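Long-range contacts in cell wall binding protein cwp8 (Peptoclostridium difficile, PDB 5J6Q), which probably attaches to the cell wall through three CWB2 repeats and contributes to the S-layer-associated surface of the bacterium: residues V7-S12 and V180-A185; R20-V25 and R39-K44; I73-H78 and D173-H178; V86-E91 and K167-I172. One frame throughout, in Å; residues are numbered along the deposited sequence.

Contact 1. Residues V7-S12 and V180-A185; sequences VSAKDS and VTVKNA
Val7 and Val182 meet as paired residues of two parallel strands, and their branches cross at a slant, Val7 CG2 lying 3.8 Å from Val182 CG2. The other branch of Val182 reaches further along: CG1 stands anti to the backbone N (chi1 172°), which brings it to 3.7 Å from Ala9 CA, just past the end of strand 5-8. Three backbone bonds set this register. Val7 N donates to Thr181 O at 3.1 Å, and Lys183 N returns a bond of the same length to Val7 O. Ala9 N then reaches Lys183 O at 2.9 Å, from a position 50° above the carbonyl plane and so away from a lone pair, as the chain is already bending out of the sheet. Ser8 lies on the face that also bears Lys183; its OG accepts from Asp11 N at 3.2 Å, an ST motif consistent with steadying that bend, while Ala9 to Ser12 form a type I turn leading into helix 13-24. Ile60 of helix 53-61 touches Ala9, Ser12 and Val182. The chemistry is therefore divided: backbone amides and carbonyls tie strand 5-8 to the sheet as an outermost strand, and small apolar groups of Val182 and Ala9 meet Ile60.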
loop_
_atom_site.group_PDB
_atom_site.type_symbol
_atom_site.label_atom_id
_atom_site.label_comp_id
_atom_site.label_asym_id
_atom_site.label_seq_id
_atom_site.Cartn_x
_atom_site.Cartn_y
_atom_site.Cartn_z
ATOM N N VAL A 7 13.882 9.720 -13.531
ATOM C CA VAL A 7 12.971 10.850 -13.558
ATOM C C VAL A 7 12.019 10.603 -14.604
ATOM O O VAL A 7 12.303 9.864 -15.528
ATOM C CB VAL A 7 13.677 12.226 -13.873
ATOM C CG1 VAL A 7 14.514 12.676 -12.681
ATOM C CG2 VAL A 7 14.579 12.093 -15.111
ATOM N N SER A 8 10.882 11.225 -14.513
ATOM C CA SER A 8 9.950 11.072 -15.589
ATOM C C SER A 8 10.334 12.057 -16.718
ATOM O O SER A 8 10.954 13.082 -16.449
ATOM C CB SER A 8 8.533 11.355 -15.116
ATOM O OG SER A 8 8.421 12.728 -14.765
ATOM N N ALA A 9 9.965 11.728 -17.944
ATOM C CA ALA A 9 10.170 12.576 -19.085
ATOM C C ALA A 9 9.607 13.996 -18.743
ATOM O O ALA A 9 10.337 14.973 -18.800
ATOM C CB ALA A 9 9.455 11.973 -20.296
ATOM N N LYS A 10 8.323 14.094 -18.363
ATOM C CA LYS A 10 7.670 15.377 -18.030
ATOM C C LYS A 10 8.475 16.219 -17.018
ATOM O O LYS A 10 8.512 17.450 -17.161
ATOM C CB LYS A 10 6.241 15.095 -17.507
ATOM C CG LYS A 10 5.580 16.262 -16.763
ATOM C CD LYS A 10 4.101 15.928 -16.468
ATOM C CE LYS A 10 3.819 15.820 -14.985
ATOM N NZ LYS A 10 2.965 14.633 -14.649
ATOM N N ASP A 11 9.150 15.598 -16.042
ATOM C CA ASP A 11 9.885 16.397 -15.090
ATOM C C ASP A 11 11.398 16.285 -15.331
ATOM O O ASP A 11 12.180 16.283 -14.366
ATOM C CB ASP A 11 9.509 15.990 -13.650
ATOM C CG ASP A 11 8.001 15.831 -13.449
ATOM O OD1 ASP A 11 7.260 16.843 -13.598
ATOM O OD2 ASP A 11 7.559 14.708 -13.160
ATOM N N SER A 12 11.829 16.220 -16.623
ATOM C CA SER A 12 13.278 16.084 -16.938
ATOM C C SER A 12 13.955 17.421 -17.287
ATOM O O SER A 12 15.120 17.389 -17.657
ATOM C CB SER A 12 13.488 15.100 -18.091
ATOM O OG SER A 12 12.651 15.389 -19.207
ATOM N N VAL A 180 21.179 8.158 -15.551
ATOM C CA VAL A 180 19.917 8.689 -15.206
ATOM C C VAL A 180 18.976 8.051 -16.181
ATOM O O VAL A 180 19.161 8.128 -17.418
ATOM C CB VAL A 180 19.920 10.242 -15.348
ATOM C CG1 VAL A 180 18.550 10.806 -14.993
ATOM C CG2 VAL A 180 21.037 10.862 -14.489
ATOM N N THR A 181 17.954 7.472 -15.679
ATOM C CA THR A 181 17.028 6.801 -16.575
ATOM C C THR A 181 15.928 7.691 -16.704
ATOM O O THR A 181 15.532 8.251 -15.678
ATOM C CB THR A 181 16.629 5.442 -15.948
ATOM O OG1 THR A 181 17.865 4.711 -15.749
ATOM C CG2 THR A 181 15.635 4.686 -16.801
ATOM N N VAL A 182 15.423 7.889 -17.935
ATOM C CA VAL A 182 14.304 8.799 -18.134
ATOM C C VAL A 182 13.174 7.985 -18.653
ATOM O O VAL A 182 13.379 7.273 -19.649
ATOM C CB VAL A 182 14.630 9.983 -19.129
ATOM C CG1 VAL A 182 13.366 10.755 -19.413
ATOM C CG2 VAL A 182 15.673 10.936 -18.514
ATOM N N LYS A 183 11.968 8.096 -17.999
ATOM C CA LYS A 183 10.826 7.267 -18.376
ATOM C C LYS A 183 9.598 8.037 -18.677
ATOM O O LYS A 183 9.251 8.952 -17.921
ATOM C CB LYS A 183 10.398 6.300 -17.215
ATOM C CG LYS A 183 11.481 5.526 -16.528
ATOM C CD LYS A 183 10.812 4.463 -15.580
ATOM C CE LYS A 183 11.801 3.577 -14.849
ATOM N NZ LYS A 183 11.157 2.799 -13.721
ATOM N N ASN A 184 8.907 7.696 -19.761
ATOM C CA ASN A 184 7.645 8.377 -19.945
ATOM C C ASN A 184 6.606 7.525 -19.120
ATOM O O ASN A 184 6.031 6.551 -19.594
ATOM C CB ASN A 184 7.312 8.472 -21.379
ATOM C CG ASN A 184 5.945 9.010 -21.657
ATOM O OD1 ASN A 184 5.141 9.211 -20.746
ATOM N ND2 ASN A 184 5.584 9.258 -22.924
ATOM N N ALA A 185 6.406 7.929 -17.871
ATOM C CA ALA A 185 5.525 7.227 -16.927
ATOM C C ALA A 185 5.345 8.087 -15.714
ATOM O O ALA A 185 6.069 9.082 -15.554
ATOM C CB ALA A 185 6.146 5.895 -16.509
#

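Contact 2. Residues R20-V25 and R39-K44; sequences RKALEV and RVYDIK
Arg39 lies alongside Leu23, both side chains pointing the same way, and its guanidinium presents one face to the leucine: Leu23 CD2 sits 3.5 Å from Arg39 CZ, over the centre of the group. The extended chain from CG to NE carries that group past the helix, where NH2 bonds to Leu50 O and NH1 more weakly to Thr51 O, which helps hold the plane in place. Val40, just before the strand, donates from its N to the O of Val25, the residue after the helix, at 2.9 Å with an N-H...O angle of 161°. Beside this bond Val40 CG2 meets Val25 CG1 at 3.7 Å, the two side chains passing at a slant. Tyr41 turns its ring edge to the helix: Ala22 O lies near the ring plane, 3.4 Å from Tyr41 CD1, and Ala22 CB is 3.7 Å from the same CD1. Val40 CG2 rests over the centre of one face of this ring. Ile43 ends the row, its CD1 being 3.9 Å from Leu23 CD2. Helix 13-24 thus lies across one face of the mixed sheet; the axis of its segment 20-24 passes 8.7 Å from that of strand 41-44, their directions 138° apart, while strand 68-75 flanks strand 41-45 within the sheet.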
loop_
_atom_site.group_PDB
_atom_site.type_symbol
_atom_site.label_atom_id
_atom_site.label_comp_id
_atom_site.label_asym_id
_atom_site.label_seq_id
_atom_site.Cartn_x
_atom_site.Cartn_y
_atom_site.Cartn_z
ATOM N N ARG A 20 23.130 20.463 -20.464
ATOM C CA ARG A 20 23.530 21.624 -21.276
ATOM C C ARG A 20 24.778 22.281 -20.639
ATOM O O ARG A 20 25.793 22.487 -21.288
ATOM C CB ARG A 20 22.332 22.642 -21.422
ATOM C CG ARG A 20 22.662 23.686 -22.457
ATOM C CD ARG A 20 21.535 24.608 -22.889
ATOM N NE ARG A 20 20.186 24.090 -22.655
ATOM C CZ ARG A 20 19.417 23.580 -23.611
ATOM N NH1 ARG A 20 19.857 23.502 -24.861
ATOM N NH2 ARG A 20 18.205 23.140 -23.323
ATOM N N LYS A 21 24.730 22.536 -19.361
ATOM C CA LYS A 21 25.867 23.154 -18.686
ATOM C C LYS A 21 27.084 22.279 -18.683
ATOM O O LYS A 21 28.188 22.770 -18.961
ATOM C CB LYS A 21 25.473 23.494 -17.238
ATOM C CG LYS A 21 24.629 24.759 -17.147
ATOM C CD LYS A 21 24.391 25.161 -15.681
ATOM C CE LYS A 21 23.197 26.090 -15.539
ATOM N NZ LYS A 21 22.718 26.188 -14.130
ATOM N N ALA A 22 26.912 20.954 -18.395
ATOM C CA ALA A 22 28.069 20.047 -18.313
ATOM C C ALA A 22 28.745 19.943 -19.706
ATOM O O ALA A 22 29.987 19.811 -19.813
ATOM C CB ALA A 22 27.613 18.645 -17.822
ATOM N N LEU A 23 27.925 19.957 -20.773
ATOM C CA LEU A 23 28.506 19.923 -22.136
ATOM C C LEU A 23 29.407 21.160 -22.372
ATOM O O LEU A 23 30.253 21.120 -23.246
ATOM C CB LEU A 23 27.382 19.944 -23.211
ATOM C CG LEU A 23 26.553 18.686 -23.259
ATOM C CD1 LEU A 23 25.386 18.800 -24.248
ATOM C CD2 LEU A 23 27.476 17.544 -23.680
ATOM N N GLU A 24 29.220 22.273 -21.608
ATOM C CA GLU A 24 30.101 23.401 -21.910
ATOM C C GLU A 24 31.501 23.260 -21.310
ATOM O O GLU A 24 32.428 23.892 -21.834
ATOM C CB GLU A 24 29.413 24.704 -21.488
ATOM C CG GLU A 24 28.239 24.990 -22.416
ATOM C CD GLU A 24 28.563 24.582 -23.872
ATOM O OE1 GLU A 24 28.161 23.469 -24.344
ATOM O OE2 GLU A 24 29.236 25.350 -24.541
ATOM N N VAL A 25 31.679 22.398 -20.258
ATOM C CA VAL A 25 32.992 22.265 -19.636
ATOM C C VAL A 25 33.998 21.607 -20.581
ATOM O O VAL A 25 33.867 20.411 -20.925
ATOM C CB VAL A 25 32.840 21.490 -18.308
ATOM C CG1 VAL A 25 34.177 21.441 -17.591
ATOM C CG2 VAL A 25 31.789 22.165 -17.403
ATOM N N ARG A 39 35.403 18.024 -24.766
ATOM C CA ARG A 39 34.589 18.140 -23.565
ATOM C C ARG A 39 35.227 17.327 -22.404
ATOM O O ARG A 39 35.912 16.318 -22.633
ATOM C CB ARG A 39 33.165 17.580 -23.682
ATOM C CG ARG A 39 32.392 18.078 -24.898
ATOM C CD ARG A 39 31.369 16.993 -25.272
ATOM N NE ARG A 39 30.335 17.589 -26.102
ATOM C CZ ARG A 39 29.275 16.968 -26.615
ATOM N NH1 ARG A 39 28.414 17.638 -27.375
ATOM N NH2 ARG A 39 29.061 15.666 -26.365
ATOM N N VAL A 40 34.951 17.764 -21.186
ATOM C CA VAL A 40 35.475 17.037 -20.038
ATOM C C VAL A 40 34.448 15.991 -19.590
ATOM O O VAL A 40 34.842 15.067 -18.890
ATOM C CB VAL A 40 35.925 17.902 -18.850
ATOM C CG1 VAL A 40 37.005 18.984 -19.058
ATOM C CG2 VAL A 40 35.129 17.903 -17.567
ATOM N N TYR A 41 33.165 16.130 -19.957
ATOM C CA TYR A 41 32.226 15.075 -19.599
ATOM C C TYR A 41 31.939 14.281 -20.828
ATOM O O TYR A 41 31.771 14.848 -21.925
ATOM C CB TYR A 41 30.937 15.612 -18.982
ATOM C CG TYR A 41 31.249 16.256 -17.652
ATOM C CD1 TYR A 41 31.199 17.631 -17.502
ATOM C CD2 TYR A 41 31.628 15.483 -16.557
ATOM C CE1 TYR A 41 31.519 18.239 -16.282
ATOM C CE2 TYR A 41 31.953 16.071 -15.335
ATOM C CZ TYR A 41 31.900 17.448 -15.207
ATOM O OH TYR A 41 32.229 18.018 -13.999
ATOM N N ASP A 42 31.939 12.945 -20.658
ATOM C CA ASP A 42 31.643 12.038 -21.721
ATOM C C ASP A 42 30.124 11.746 -21.494
ATOM O O ASP A 42 29.706 11.125 -20.495
ATOM C CB ASP A 42 32.562 10.780 -21.611
ATOM C CG ASP A 42 32.140 9.732 -22.607
ATOM O OD1 ASP A 42 31.255 10.023 -23.397
ATOM O OD2 ASP A 42 32.705 8.588 -22.584
ATOM N N ILE A 43 29.290 12.232 -22.397
ATOM C CA ILE A 43 27.886 12.071 -22.170
ATOM C C ILE A 43 27.159 11.331 -23.316
ATOM O O ILE A 43 27.325 11.671 -24.467
ATOM C CB ILE A 43 27.268 13.397 -22.023
ATOM C CG1 ILE A 43 28.052 14.222 -20.931
ATOM C CG2 ILE A 43 25.814 13.244 -21.732
ATOM C CD1 ILE A 43 27.231 15.436 -20.426
ATOM N N LYS A 44 26.336 10.354 -22.951
ATOM C CA LYS A 44 25.659 9.566 -23.953
ATOM C C LYS A 44 24.256 9.330 -23.609
ATOM O O LYS A 44 23.840 9.436 -22.470
ATOM C CB LYS A 44 26.370 8.200 -24.063
ATOM C CG LYS A 44 27.731 8.316 -24.610
ATOM C CD LYS A 44 28.609 7.279 -23.993
ATOM C CE LYS A 44 29.397 6.548 -25.006
ATOM N NZ LYS A 44 30.798 6.894 -24.839
#

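Contact 3. Residues I73-H78 and D173-H178; sequences IQDKGH and DSKELH
This is an antiparallel contact at the surface, between two inner strands of the sheet where their pairing runs out: the end of strand 68-75 runs beside the chain that enters strand 178-183, their end-to-end directions 152° apart. Ile73 and His178 make a hydrogen-bonded pair: Ile73 N donates to His178 O at 3.1 Å and His178 N to Ile73 O at 3.0 Å. Two residues on, the pairing spreads, and a water fills in by accepting from Asp75 N and donating to Glu176 O. The backbones close again at Lys175, whose N reaches Asp75 O at 2.8 Å. Such an interruption marks where the five-stranded mixed sheet gives way to the connection from strand 165-171, strand 41-45 pairing with the other side of strand 68-75. Gln74 adds a side-chain bond to the pairing: CG stands anti to the backbone N (chi1 177°), at the start of an extended chain that carries NE2 to Lys175 O, 2.7 Å away, with that oxygen close to the amide plane. Its side chain crosses that of Leu177 at about a right angle. Lys175 stretches over Asp75, CD lying 3.7 Å from Asp75 CG, and its NZ makes a weak bond, part of a salt bridge, to Asp75 OD2, an oxygen whose position is less certain. Gly77 follows, its CA 3.7 Å from Asp173 O.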
loop_
_atom_site.group_PDB
_atom_site.type_symbol
_atom_site.label_atom_id
_atom_site.label_comp_id
_atom_site.label_asym_id
_atom_site.label_seq_id
_atom_site.Cartn_x
_atom_site.Cartn_y
_atom_site.Cartn_z
ATOM N N ILE A 73 26.666 9.991 -17.911
ATOM C CA ILE A 73 27.567 11.109 -17.769
ATOM C C ILE A 73 28.773 10.545 -17.093
ATOM O O ILE A 73 28.652 9.875 -16.056
ATOM C CB ILE A 73 27.009 12.296 -16.868
ATOM C CG1 ILE A 73 25.726 12.812 -17.385
ATOM C CG2 ILE A 73 28.091 13.409 -16.760
ATOM C CD1 ILE A 73 24.541 12.142 -16.689
ATOM N N GLN A 74 29.945 10.788 -17.635
ATOM C CA GLN A 74 31.138 10.352 -16.933
ATOM C C GLN A 74 32.294 11.367 -17.055
ATOM O O GLN A 74 32.728 11.719 -18.156
ATOM C CB GLN A 74 31.614 9.006 -17.417
ATOM C CG GLN A 74 32.918 8.600 -16.726
ATOM C CD GLN A 74 33.349 7.210 -17.145
ATOM O OE1 GLN A 74 32.989 6.715 -18.218
ATOM N NE2 GLN A 74 34.212 6.574 -16.328
ATOM N N ASP A 75 32.773 11.836 -15.918
ATOM C CA ASP A 75 33.864 12.786 -15.939
ATOM C C ASP A 75 35.135 12.093 -16.388
ATOM O O ASP A 75 35.478 11.036 -15.853
ATOM C CB ASP A 75 33.988 13.349 -14.540
ATOM C CG ASP A 75 35.107 14.325 -14.313
ATOM O OD1 ASP A 75 35.980 14.449 -15.182
ATOM O OD2 ASP A 75 35.108 14.946 -13.277
ATOM N N LYS A 76 35.826 12.632 -17.372
ATOM C CA LYS A 76 37.059 11.978 -17.843
ATOM C C LYS A 76 38.276 12.346 -16.948
ATOM O O LYS A 76 39.388 11.987 -17.293
ATOM C CB LYS A 76 37.373 12.398 -19.282
ATOM C CG LYS A 76 36.198 12.172 -20.279
ATOM C CD LYS A 76 36.676 12.609 -21.681
ATOM C CE LYS A 76 35.571 12.634 -22.734
ATOM N NZ LYS A 76 35.812 13.732 -23.678
ATOM N N GLY A 77 38.018 13.035 -15.812
ATOM C CA GLY A 77 39.051 13.478 -14.904
ATOM C C GLY A 77 39.591 14.853 -15.270
ATOM O O GLY A 77 40.338 15.016 -16.237
ATOM N N HIS A 78 39.227 15.836 -14.491
ATOM C CA HIS A 78 39.718 17.181 -14.758
ATOM C C HIS A 78 40.010 17.917 -13.468
ATOM O O HIS A 78 39.520 17.538 -12.396
ATOM C CB HIS A 78 38.636 17.997 -15.531
ATOM C CG HIS A 78 37.370 18.106 -14.752
ATOM N ND1 HIS A 78 36.899 19.303 -14.264
ATOM C CD2 HIS A 78 36.486 17.153 -14.341
ATOM C CE1 HIS A 78 35.790 19.075 -13.571
ATOM N NE2 HIS A 78 35.517 17.790 -13.606
ATOM N N ASP A 173 42.559 10.028 -14.053
ATOM C CA ASP A 173 41.676 8.940 -14.514
ATOM C C ASP A 173 40.193 9.285 -14.541
ATOM O O ASP A 173 39.729 10.080 -13.735
ATOM C CB ASP A 173 41.843 7.696 -13.627
ATOM C CG ASP A 173 43.248 7.132 -13.605
ATOM O OD1 ASP A 173 43.924 7.157 -14.668
ATOM O OD2 ASP A 173 43.673 6.668 -12.535
ATOM N N SER A 174 39.435 8.670 -15.459
ATOM C CA SER A 174 38.013 8.937 -15.512
ATOM C C SER A 174 37.413 8.592 -14.166
ATOM O O SER A 174 37.896 7.722 -13.460
ATOM C CB SER A 174 37.330 8.151 -16.634
ATOM O OG SER A 174 37.268 6.751 -16.400
ATOM N N LYS A 175 36.390 9.307 -13.793
ATOM C CA LYS A 175 35.706 9.087 -12.542
ATOM C C LYS A 175 34.607 8.108 -12.824
ATOM O O LYS A 175 34.722 7.335 -13.790
ATOM C CB LYS A 175 35.174 10.406 -11.967
ATOM C CG LYS A 175 36.310 11.322 -11.501
ATOM C CD LYS A 175 35.804 12.682 -11.021
ATOM C CE LYS A 175 36.923 13.710 -11.016
ATOM N NZ LYS A 175 36.467 15.055 -10.542
ATOM N N GLU A 176 33.521 8.136 -12.062
ATOM C CA GLU A 176 32.551 7.081 -12.286
ATOM C C GLU A 176 31.291 7.428 -13.064
ATOM O O GLU A 176 30.649 8.442 -12.827
ATOM C CB GLU A 176 32.171 6.478 -10.922
ATOM C CG GLU A 176 33.300 5.638 -10.343
ATOM C CD GLU A 176 32.943 4.164 -10.242
ATOM O OE1 GLU A 176 32.061 3.698 -10.999
ATOM O OE2 GLU A 176 33.552 3.477 -9.404
ATOM N N LEU A 177 30.942 6.517 -13.968
ATOM C CA LEU A 177 29.754 6.515 -14.852
ATOM C C LEU A 177 28.453 6.636 -14.051
ATOM O O LEU A 177 28.126 5.669 -13.365
ATOM C CB LEU A 177 29.782 5.142 -15.567
ATOM C CG LEU A 177 28.822 4.821 -16.732
ATOM C CD1 LEU A 177 27.401 4.741 -16.221
ATOM C CD2 LEU A 177 28.936 5.767 -17.885
ATOM N N HIS A 178 27.728 7.793 -14.111
ATOM C CA HIS A 178 26.427 7.964 -13.430
ATOM C C HIS A 178 25.295 7.792 -14.500
ATOM O O HIS A 178 25.468 8.234 -15.631
ATOM C CB HIS A 178 26.253 9.353 -12.759
ATOM C CG HIS A 178 27.320 9.687 -11.773
ATOM N ND1 HIS A 178 28.436 10.430 -12.106
ATOM C CD2 HIS A 178 27.433 9.389 -10.453
ATOM C CE1 HIS A 178 29.180 10.564 -11.018
ATOM N NE2 HIS A 178 28.603 9.948 -10.007
HETATM O O HOH W 1 31.812 10.634 -13.362
#

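Contact 4. Residues V86-E91 and K167-I172; sequences VDYKIE and KRYSDI
Tyr88 to Ile90 runs antiparallel to Tyr169 to Asp171, the short axes 4.5 Å apart and 132° between directions, with Lys89 and Ser170 as the hydrogen-bonded pair. Lys89 N donates to Ser170 O at 2.8 Å and Ser170 N to Lys89 O at 2.9 Å; Ile172 N continues the ladder to Asp87 O. On one side the tyrosines form an offset edge-to-face pair, the edge of Tyr169 turned to the face of Tyr88, with ring centroids 5.4 Å apart and planes at 82°. The ring of Tyr88 is put there by a chi1 of 70°, which sets CG between the backbone N and the carbonyl carbon. Ile90 lies alongside Tyr169, its CG1 4.0 Å from Tyr169 CD2. The ladder belongs to a small antiparallel sheet in which strand 165-171 is central, strand 149-150 being its other neighbour. On the face that bears Lys89 and Ser170, Ser170 OG sits 3.1 Å from Lys89 O and close to Glu91 OE2, within reach of both. Lys89 curls over this hydroxyl, and its NZ makes a salt bridge with Glu91 OE1. Ile172 folds back over the peptide after Tyr88, CD1 coming to 3.3 Å from Tyr88 O, while the Asp87 carboxylate accepts from the backbone N of Lys31 and Ala32.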
loop_
_atom_site.group_PDB
_atom_site.type_symbol
_atom_site.label_atom_id
_atom_site.label_comp_id
_atom_site.label_asym_id
_atom_site.label_seq_id
_atom_site.Cartn_x
_atom_site.Cartn_y
_atom_site.Cartn_z
ATOM N N VAL A 86 42.155 21.398 -16.733
ATOM C CA VAL A 86 43.135 20.558 -17.425
ATOM C C VAL A 86 42.816 19.090 -17.284
ATOM O O VAL A 86 42.030 18.688 -16.432
ATOM C CB VAL A 86 44.542 20.819 -16.803
ATOM C CG1 VAL A 86 45.004 22.260 -17.064
ATOM C CG2 VAL A 86 44.482 20.530 -15.302
ATOM N N ASP A 87 43.456 18.292 -18.102
ATOM C CA ASP A 87 43.282 16.843 -18.058
ATOM C C ASP A 87 44.406 16.184 -17.167
ATOM O O ASP A 87 44.467 14.955 -17.082
ATOM C CB ASP A 87 43.467 16.299 -19.472
ATOM C CG ASP A 87 44.879 16.565 -19.960
ATOM O OD1 ASP A 87 45.520 17.539 -19.457
ATOM O OD2 ASP A 87 45.362 15.815 -20.837
ATOM N N TYR A 88 45.261 16.996 -16.516
ATOM C CA TYR A 88 46.404 16.368 -15.862
ATOM C C TYR A 88 46.626 16.699 -14.438
ATOM O O TYR A 88 46.090 17.671 -13.885
ATOM C CB TYR A 88 47.702 16.684 -16.659
ATOM C CG TYR A 88 48.160 18.127 -16.582
ATOM C CD1 TYR A 88 49.088 18.536 -15.630
ATOM C CD2 TYR A 88 47.667 19.079 -17.461
ATOM C CE1 TYR A 88 49.508 19.860 -15.555
ATOM C CE2 TYR A 88 48.077 20.406 -17.392
ATOM C CZ TYR A 88 48.995 20.794 -16.439
ATOM O OH TYR A 88 49.378 22.108 -16.376
ATOM N N LYS A 89 47.443 15.834 -13.810
ATOM C CA LYS A 89 47.816 16.034 -12.414
ATOM C C LYS A 89 49.330 15.797 -12.245
ATOM O O LYS A 89 49.941 14.965 -12.929
ATOM C CB LYS A 89 47.018 15.096 -11.504
ATOM C CG LYS A 89 47.119 13.634 -11.928
ATOM C CD LYS A 89 46.744 12.697 -10.778
ATOM C CE LYS A 89 47.208 11.291 -11.095
ATOM N NZ LYS A 89 46.311 10.260 -10.518
ATOM N N ILE A 90 49.936 16.547 -11.344
ATOM C CA ILE A 90 51.365 16.411 -11.137
ATOM C C ILE A 90 51.613 15.414 -10.029
ATOM O O ILE A 90 51.158 15.618 -8.904
ATOM C CB ILE A 90 51.999 17.782 -10.822
ATOM C CG1 ILE A 90 51.924 18.686 -12.065
ATOM C CG2 ILE A 90 53.453 17.597 -10.390
ATOM C CD1 ILE A 90 52.369 20.118 -11.799
ATOM N N GLU A 91 52.298 14.309 -10.363
ATOM C CA GLU A 91 52.593 13.314 -9.337
ATOM C C GLU A 91 54.075 13.340 -8.930
ATOM O O GLU A 91 54.970 13.463 -9.778
ATOM C CB GLU A 91 52.192 11.915 -9.823
ATOM C CG GLU A 91 50.709 11.685 -9.595
ATOM C CD GLU A 91 50.264 10.299 -9.983
ATOM O OE1 GLU A 91 49.400 9.745 -9.263
ATOM O OE2 GLU A 91 50.766 9.773 -11.004
ATOM N N LYS A 167 59.781 16.475 -17.251
ATOM C CA LYS A 167 58.768 15.996 -16.309
ATOM C C LYS A 167 57.622 15.202 -16.969
ATOM O O LYS A 167 57.352 15.362 -18.157
ATOM C CB LYS A 167 58.182 17.198 -15.552
ATOM C CG LYS A 167 59.254 18.160 -15.049
ATOM C CD LYS A 167 58.728 19.023 -13.916
ATOM C CE LYS A 167 59.755 20.032 -13.465
ATOM N N ARG A 168 56.948 14.356 -16.169
ATOM C CA ARG A 168 55.844 13.497 -16.577
ATOM C C ARG A 168 54.566 13.962 -15.915
ATOM O O ARG A 168 54.299 13.595 -14.771
ATOM C CB ARG A 168 56.100 12.031 -16.146
ATOM C CG ARG A 168 55.545 10.961 -17.108
ATOM C CD ARG A 168 54.008 10.851 -17.122
ATOM N NE ARG A 168 53.461 9.979 -16.070
ATOM C CZ ARG A 168 52.687 8.922 -16.314
ATOM N NH1 ARG A 168 52.384 8.586 -17.563
ATOM N NH2 ARG A 168 52.195 8.203 -15.309
ATOM N N TYR A 169 53.785 14.779 -16.604
ATOM C CA TYR A 169 52.511 15.192 -16.040
ATOM C C TYR A 169 51.649 13.965 -16.246
ATOM O O TYR A 169 51.780 13.337 -17.288
ATOM C CB TYR A 169 51.959 16.432 -16.768
ATOM C CG TYR A 169 52.969 17.557 -16.814
ATOM C CD1 TYR A 169 53.982 17.567 -17.761
ATOM C CD2 TYR A 169 52.930 18.590 -15.890
ATOM C CE1 TYR A 169 54.936 18.578 -17.784
ATOM C CE2 TYR A 169 53.879 19.607 -15.904
ATOM C CZ TYR A 169 54.883 19.596 -16.850
ATOM O OH TYR A 169 55.841 20.586 -16.844
ATOM N N SER A 170 50.808 13.584 -15.298
ATOM C CA SER A 170 50.035 12.365 -15.528
ATOM C C SER A 170 48.526 12.614 -15.739
ATOM O O SER A 170 48.011 13.707 -15.474
ATOM C CB SER A 170 50.253 11.394 -14.367
ATOM O OG SER A 170 49.627 11.858 -13.186
ATOM N N ASP A 171 47.833 11.582 -16.196
ATOM C CA ASP A 171 46.409 11.674 -16.463
ATOM C C ASP A 171 45.540 11.562 -15.234
ATOM O O ASP A 171 45.812 10.805 -14.312
ATOM C CB ASP A 171 45.985 10.582 -17.445
ATOM C CG ASP A 171 44.720 10.949 -18.219
ATOM O OD1 ASP A 171 44.314 12.141 -18.176
ATOM O OD2 ASP A 171 44.135 10.047 -18.861
ATOM N N ILE A 172 44.499 12.345 -15.210
ATOM C CA ILE A 172 43.534 12.270 -14.135
ATOM C C ILE A 172 42.549 11.252 -14.620
ATOM O O ILE A 172 41.779 11.562 -15.520
ATOM C CB ILE A 172 42.868 13.636 -13.889
ATOM C CG1 ILE A 172 43.928 14.693 -13.567
ATOM C CG2 ILE A 172 41.855 13.521 -12.794
ATOM C CD1 ILE A 172 43.291 16.060 -13.454
#

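How the contacts relate
Contacts 1, 2 and 3 share the five-stranded mixed sheet: contact 1 joins an outermost strand to 178-183, contact 3 pairs 178-183 with 68-75 at its far end, and contact 2 sets helix 13-24 against 41-45. Contacts 2 and 3 touch, their centres about 11 Å apart, through Arg39 O with Lys76 NZ and Asp42 O with Gln74 N. Contact 4 belongs to a separate three-stranded sheet, about 16 Å between centres from contact 3, which it meets where Gly77 and His78 pack on Ile172; contact 1 is about 38 Å away between centres. In sequence, contact 1 encloses the rest, contact 2 precedes contact 3, and contact 3 encloses contact 4. Strand 178-183, which follows strand 165-171 of the second sheet, returns to lie between 5-8 and 68-75.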